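Local coordinates for protein design 2L4HC2_11 (PDB 5J2L) that is a designed helical hairpin that assembles as a homodimer, its pairing specificity probably set by buried hydrogen-bond networks, at residues 21-35 and 52-66. Residues are numbered along the deposited sequence; the frame is centred on the assembly and turned at random.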
# COMPACT_ATOMS: atom_id res chain seq x y z
N GLN A 21 -8.15 -1.67 8.31
CA GLN A 21 -6.99 -1.39 7.49
C GLN A 21 -5.79 -2.16 7.99
O GLN A 21 -5.01 -2.66 7.18
CB GLN A 21 -6.67 0.10 7.43
CG GLN A 21 -7.72 0.90 6.68
CD GLN A 21 -7.97 0.34 5.29
OE1 GLN A 21 -7.05 -0.17 4.64
NE2 GLN A 21 -9.21 0.41 4.84
N ARG A 22 -5.66 -2.30 9.31
CA ARG A 22 -4.55 -3.05 9.88
C ARG A 22 -4.63 -4.48 9.36
O ARG A 22 -3.61 -5.07 8.98
CB ARG A 22 -4.56 -3.01 11.41
CG ARG A 22 -4.16 -1.67 12.03
CD ARG A 22 -4.39 -1.58 13.52
NE ARG A 22 -3.58 -2.52 14.31
CZ ARG A 22 -3.59 -2.59 15.67
NH1 ARG A 22 -4.32 -1.76 16.38
NH2 ARG A 22 -2.85 -3.49 16.30
N LYS A 23 -5.84 -5.03 9.31
CA LYS A 23 -6.05 -6.39 8.84
C LYS A 23 -5.70 -6.51 7.35
O LYS A 23 -5.04 -7.46 6.93
CB LYS A 23 -7.49 -6.81 9.13
CG LYS A 23 -7.78 -6.95 10.62
CD LYS A 23 -9.26 -7.26 10.90
CE LYS A 23 -9.54 -7.24 12.40
NZ LYS A 23 -10.99 -7.46 12.70
N ASP A 24 -6.12 -5.51 6.57
CA ASP A 24 -5.86 -5.49 5.14
C ASP A 24 -4.35 -5.44 4.87
O ASP A 24 -3.85 -6.13 3.97
CB ASP A 24 -6.61 -4.33 4.46
CG ASP A 24 -8.15 -4.54 4.41
OD1 ASP A 24 -8.58 -5.65 4.60
OD2 ASP A 24 -8.87 -3.59 4.19
N THR A 25 -3.62 -4.64 5.66
CA THR A 25 -2.16 -4.55 5.52
C THR A 25 -1.52 -5.91 5.74
O THR A 25 -0.60 -6.28 5.00
CB THR A 25 -1.53 -3.53 6.49
OG1 THR A 25 -2.01 -2.21 6.20
CG2 THR A 25 -0.01 -3.55 6.35
N GLU A 26 -1.99 -6.64 6.75
CA GLU A 26 -1.41 -7.95 7.03
C GLU A 26 -1.67 -8.90 5.86
O GLU A 26 -0.82 -9.73 5.54
CB GLU A 26 -1.96 -8.53 8.35
CG GLU A 26 -1.34 -9.88 8.73
CD GLU A 26 0.14 -9.81 9.00
OE1 GLU A 26 0.62 -8.77 9.39
OE2 GLU A 26 0.80 -10.81 8.81
N GLU A 27 -2.83 -8.79 5.24
CA GLU A 27 -3.14 -9.63 4.10
C GLU A 27 -2.21 -9.31 2.93
O GLU A 27 -1.70 -10.21 2.28
CB GLU A 27 -4.59 -9.48 3.68
CG GLU A 27 -5.59 -10.02 4.67
CD GLU A 27 -7.01 -9.92 4.19
OE1 GLU A 27 -7.21 -9.44 3.09
OE2 GLU A 27 -7.89 -10.34 4.90
N ILE A 28 -1.99 -8.02 2.67
CA ILE A 28 -1.09 -7.60 1.60
C ILE A 28 0.31 -8.12 1.82
O ILE A 28 0.96 -8.59 0.89
CB ILE A 28 -1.11 -6.07 1.43
CG1 ILE A 28 -2.49 -5.66 0.87
CG2 ILE A 28 0.04 -5.58 0.56
CD1 ILE A 28 -2.76 -4.18 0.91
N ARG A 29 0.77 -8.03 3.07
CA ARG A 29 2.09 -8.52 3.43
C ARG A 29 2.18 -10.03 3.20
O ARG A 29 3.16 -10.51 2.64
CB ARG A 29 2.42 -8.20 4.87
CG ARG A 29 3.83 -8.58 5.25
CD ARG A 29 4.16 -8.23 6.65
NE ARG A 29 5.58 -8.45 6.92
CZ ARG A 29 6.13 -9.63 7.26
NH1 ARG A 29 5.37 -10.70 7.39
NH2 ARG A 29 7.43 -9.70 7.46
N LYS A 30 1.16 -10.77 3.61
CA LYS A 30 1.16 -12.22 3.39
C LYS A 30 1.16 -12.57 1.92
O LYS A 30 1.91 -13.46 1.50
CB LYS A 30 -0.01 -12.88 4.10
CG LYS A 30 0.13 -12.92 5.62
CD LYS A 30 -1.06 -13.60 6.28
CE LYS A 30 -0.90 -13.65 7.80
NZ LYS A 30 -2.08 -14.26 8.46
N ARG A 31 0.36 -11.86 1.12
CA ARG A 31 0.30 -12.11 -0.31
C ARG A 31 1.63 -11.83 -1.00
O ARG A 31 2.05 -12.60 -1.85
CB ARG A 31 -0.79 -11.31 -0.98
CG ARG A 31 -2.19 -11.84 -0.74
CD ARG A 31 -2.32 -13.14 -1.43
NE ARG A 31 -2.22 -12.95 -2.87
CZ ARG A 31 -1.58 -13.76 -3.74
NH1 ARG A 31 -0.96 -14.86 -3.35
NH2 ARG A 31 -1.57 -13.44 -5.01
N LEU A 32 2.31 -10.74 -0.63
CA LEU A 32 3.61 -10.46 -1.24
C LEU A 32 4.62 -11.57 -0.93
O LEU A 32 5.43 -11.91 -1.79
CB LEU A 32 4.10 -9.06 -0.81
CG LEU A 32 3.35 -7.88 -1.48
CD1 LEU A 32 3.71 -6.57 -0.79
CD2 LEU A 32 3.74 -7.81 -2.95
N LYS A 33 4.56 -12.14 0.28
CA LYS A 33 5.42 -13.28 0.62
C LYS A 33 5.12 -14.46 -0.27
O LYS A 33 6.03 -15.13 -0.77
CB LYS A 33 5.26 -13.70 2.09
CG LYS A 33 5.87 -12.76 3.10
CD LYS A 33 5.62 -13.24 4.53
CE LYS A 33 6.42 -14.51 4.84
NZ LYS A 33 6.21 -14.99 6.25
N GLU A 34 3.83 -14.72 -0.47
CA GLU A 34 3.40 -15.83 -1.30
C GLU A 34 3.89 -15.64 -2.73
O GLU A 34 4.39 -16.58 -3.37
CB GLU A 34 1.87 -15.97 -1.25
CG GLU A 34 1.31 -16.43 0.09
CD GLU A 34 -0.21 -16.39 0.18
OE1 GLU A 34 -0.86 -16.16 -0.81
OE2 GLU A 34 -0.72 -16.55 1.26
N ILE A 35 3.78 -14.42 -3.23
CA ILE A 35 4.15 -14.12 -4.61
C ILE A 35 5.67 -14.32 -4.75
O ILE A 35 6.13 -14.91 -5.73
CB ILE A 35 3.70 -12.70 -4.99
CG1 ILE A 35 2.16 -12.65 -5.00
CG2 ILE A 35 4.22 -12.34 -6.38
CD1 ILE A 35 1.59 -11.24 -5.07
N GLU A 52 -0.72 -11.14 -10.48
CA GLU A 52 -0.87 -11.11 -9.03
C GLU A 52 -0.36 -9.78 -8.44
O GLU A 52 -0.96 -9.24 -7.51
CB GLU A 52 -0.22 -12.34 -8.39
CG GLU A 52 -0.98 -13.64 -8.73
CD GLU A 52 -0.53 -14.90 -8.02
OE1 GLU A 52 -0.22 -14.84 -6.85
OE2 GLU A 52 -0.53 -15.93 -8.65
N LEU A 53 0.73 -9.25 -8.99
CA LEU A 53 1.28 -8.00 -8.50
C LEU A 53 0.37 -6.81 -8.84
O LEU A 53 0.23 -5.89 -8.04
CB LEU A 53 2.69 -7.82 -9.03
CG LEU A 53 3.70 -8.81 -8.43
CD1 LEU A 53 5.03 -8.71 -9.17
CD2 LEU A 53 3.87 -8.50 -6.94
N ARG A 54 -0.25 -6.88 -10.02
CA ARG A 54 -1.22 -5.91 -10.49
C ARG A 54 -2.32 -5.77 -9.43
O ARG A 54 -2.69 -4.66 -9.05
CB ARG A 54 -1.75 -6.37 -11.87
CG ARG A 54 -2.71 -5.45 -12.60
CD ARG A 54 -3.12 -5.93 -13.98
NE ARG A 54 -2.03 -5.88 -14.96
CZ ARG A 54 -1.43 -6.92 -15.59
NH1 ARG A 54 -1.84 -8.16 -15.42
NH2 ARG A 54 -0.43 -6.66 -16.43
N GLU A 55 -2.79 -6.91 -8.93
CA GLU A 55 -3.83 -6.96 -7.89
C GLU A 55 -3.34 -6.37 -6.56
O GLU A 55 -4.08 -5.64 -5.90
CB GLU A 55 -4.35 -8.39 -7.75
CG GLU A 55 -5.41 -8.60 -6.65
CD GLU A 55 -6.67 -7.79 -6.81
OE1 GLU A 55 -6.88 -7.21 -7.85
OE2 GLU A 55 -7.44 -7.77 -5.88
N ILE A 56 -2.09 -6.64 -6.18
CA ILE A 56 -1.55 -6.04 -4.96
C ILE A 56 -1.56 -4.53 -5.07
O ILE A 56 -1.92 -3.84 -4.13
CB ILE A 56 -0.10 -6.48 -4.63
CG1 ILE A 56 -0.02 -7.96 -4.29
CG2 ILE A 56 0.41 -5.64 -3.45
CD1 ILE A 56 -0.78 -8.35 -3.05
N ILE A 57 -1.17 -4.02 -6.23
CA ILE A 57 -1.13 -2.58 -6.37
C ILE A 57 -2.52 -1.99 -6.21
O ILE A 57 -2.69 -0.99 -5.51
CB ILE A 57 -0.49 -2.18 -7.71
CG1 ILE A 57 1.00 -2.53 -7.67
CG2 ILE A 57 -0.72 -0.71 -8.00
CD1 ILE A 57 1.69 -2.44 -9.02
N ARG A 58 -3.50 -2.62 -6.83
CA ARG A 58 -4.87 -2.15 -6.75
C ARG A 58 -5.29 -2.06 -5.28
O ARG A 58 -5.89 -1.07 -4.85
CB ARG A 58 -5.78 -3.08 -7.56
CG ARG A 58 -7.20 -2.57 -7.77
CD ARG A 58 -8.08 -3.60 -8.36
NE ARG A 58 -8.26 -4.69 -7.42
CZ ARG A 58 -9.03 -4.60 -6.32
NH1 ARG A 58 -9.67 -3.48 -6.06
NH2 ARG A 58 -9.14 -5.62 -5.49
N ARG A 59 -4.96 -3.10 -4.51
CA ARG A 59 -5.28 -3.16 -3.10
C ARG A 59 -4.59 -2.04 -2.32
O ARG A 59 -5.20 -1.41 -1.45
CB ARG A 59 -4.92 -4.54 -2.54
CG ARG A 59 -5.81 -5.65 -3.09
CD ARG A 59 -5.55 -6.98 -2.46
NE ARG A 59 -5.98 -6.99 -1.07
CZ ARG A 59 -5.86 -8.05 -0.24
NH1 ARG A 59 -5.33 -9.17 -0.68
NH2 ARG A 59 -6.30 -7.95 1.00
N LEU A 60 -3.33 -1.77 -2.62
CA LEU A 60 -2.63 -0.69 -1.93
C LEU A 60 -3.28 0.64 -2.24
O LEU A 60 -3.43 1.48 -1.36
CB LEU A 60 -1.13 -0.65 -2.31
CG LEU A 60 -0.26 -1.77 -1.73
CD1 LEU A 60 1.13 -1.69 -2.36
CD2 LEU A 60 -0.16 -1.59 -0.23
N GLN A 61 -3.67 0.83 -3.50
CA GLN A 61 -4.30 2.07 -3.92
C GLN A 61 -5.62 2.26 -3.18
O GLN A 61 -5.94 3.37 -2.75
CB GLN A 61 -4.50 2.06 -5.43
CG GLN A 61 -3.22 2.13 -6.22
CD GLN A 61 -3.46 2.02 -7.71
OE1 GLN A 61 -4.47 1.46 -8.16
NE2 GLN A 61 -2.55 2.57 -8.50
N GLU A 62 -6.37 1.18 -3.02
CA GLU A 62 -7.62 1.26 -2.28
C GLU A 62 -7.38 1.62 -0.82
O GLU A 62 -8.09 2.44 -0.25
CB GLU A 62 -8.41 -0.05 -2.39
CG GLU A 62 -8.99 -0.32 -3.77
CD GLU A 62 -9.79 -1.59 -3.84
OE1 GLU A 62 -9.63 -2.45 -3.00
OE2 GLU A 62 -10.58 -1.71 -4.75
N GLN A 63 -6.36 1.01 -0.23
CA GLN A 63 -6.03 1.30 1.16
C GLN A 63 -5.68 2.76 1.34
O GLN A 63 -6.16 3.42 2.26
CB GLN A 63 -4.90 0.39 1.66
CG GLN A 63 -4.53 0.67 3.11
CD GLN A 63 -3.61 -0.37 3.70
OE1 GLN A 63 -2.48 -0.59 3.25
NE2 GLN A 63 -4.12 -1.03 4.74
N SER A 64 -4.85 3.25 0.44
CA SER A 64 -4.39 4.61 0.41
C SER A 64 -5.57 5.59 0.36
O SER A 64 -5.61 6.54 1.14
CB SER A 64 -3.46 4.77 -0.77
OG SER A 64 -2.99 6.07 -0.88
N GLU A 65 -6.52 5.33 -0.53
CA GLU A 65 -7.68 6.21 -0.65
C GLU A 65 -8.53 6.20 0.62
O GLU A 65 -9.00 7.25 1.04
CB GLU A 65 -8.51 5.85 -1.87
CG GLU A 65 -7.79 6.16 -3.18
CD GLU A 65 -7.44 7.63 -3.31
OE1 GLU A 65 -8.28 8.45 -3.04
OE2 GLU A 65 -6.32 7.92 -3.66
N LYS A 66 -8.66 5.04 1.26
CA LYS A 66 -9.40 5.01 2.51
C LYS A 66 -8.70 5.78 3.60
O LYS A 66 -9.35 6.47 4.39
CB LYS A 66 -9.71 3.58 2.95
CG LYS A 66 -10.84 2.95 2.15
CD LYS A 66 -12.13 3.69 2.48
CE LYS A 66 -13.30 3.26 1.61
NZ LYS A 66 -14.53 4.08 1.91
O HOH W 1 -4.36 -10.37 -3.74
O HOH W 2 -2.47 -11.04 -5.95
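Gln63 pushes a whole carboxamide into the buried seam between two helices and is gripped there by Gln21 and Thr25. The helices, 7-41 and 46-80, form an antiparallel hairpin, half of a dimeric four-helix bundle; the N-to-C directions of segments 21-35 and 52-66 are 165° apart, their axes come within 10.8 Å, and they pack knobs-into-holes. With CG anti to the backbone N (chi1 180°) and an extended chain beyond, Gln63 reaches across into a hole formed by Gln21, Asp24, Thr25 and Ile28, sliding past Gln21 with the two amide planes turned against each other. Gln63 NE2 donates to Thr25 OG1 at 2.8 Å, tilted from the amide plane, and to Gln21 OE1 at 3.1 Å, there meeting a carbonyl lone pair in plane. Gln21 NE2 turns instead to Glu17, while Ser64 is hydrogen-bonded to Gln21 of the second subunit and Leu67 of that subunit packs on Gln63, so the polar layer adjoins the dimer interface. A leucine in place of Gln63 would probably leave Thr25 OG1 and Gln21 OE1 without their shared donor in this buried layer. Beyond it the seam turns apolar: Ile28 CD1 touches Leu60 CD2 at 3.8 Å, and Ile56 sits among Ile28, Arg31, Leu32 and Ile35, its CD1 lying 3.6 Å from Arg31 CB. Two arginines close the outer side. Ile28 CG1 lies over one face of the Arg59 guanidinium, offset toward its rim, and Arg59 NH2 meets the anti lone pair of Glu27 OE1. Arg31, bent at chi2 and chi3, bridges two acids, with NH1 on Glu34 and a nearly straight bond from NH2 to Glu52 OE1, 2.7 Å long and arriving from above the carboxylate plane. Arg31 NH2 also donates to a water, which donates to Glu52 O at 2.8 Å.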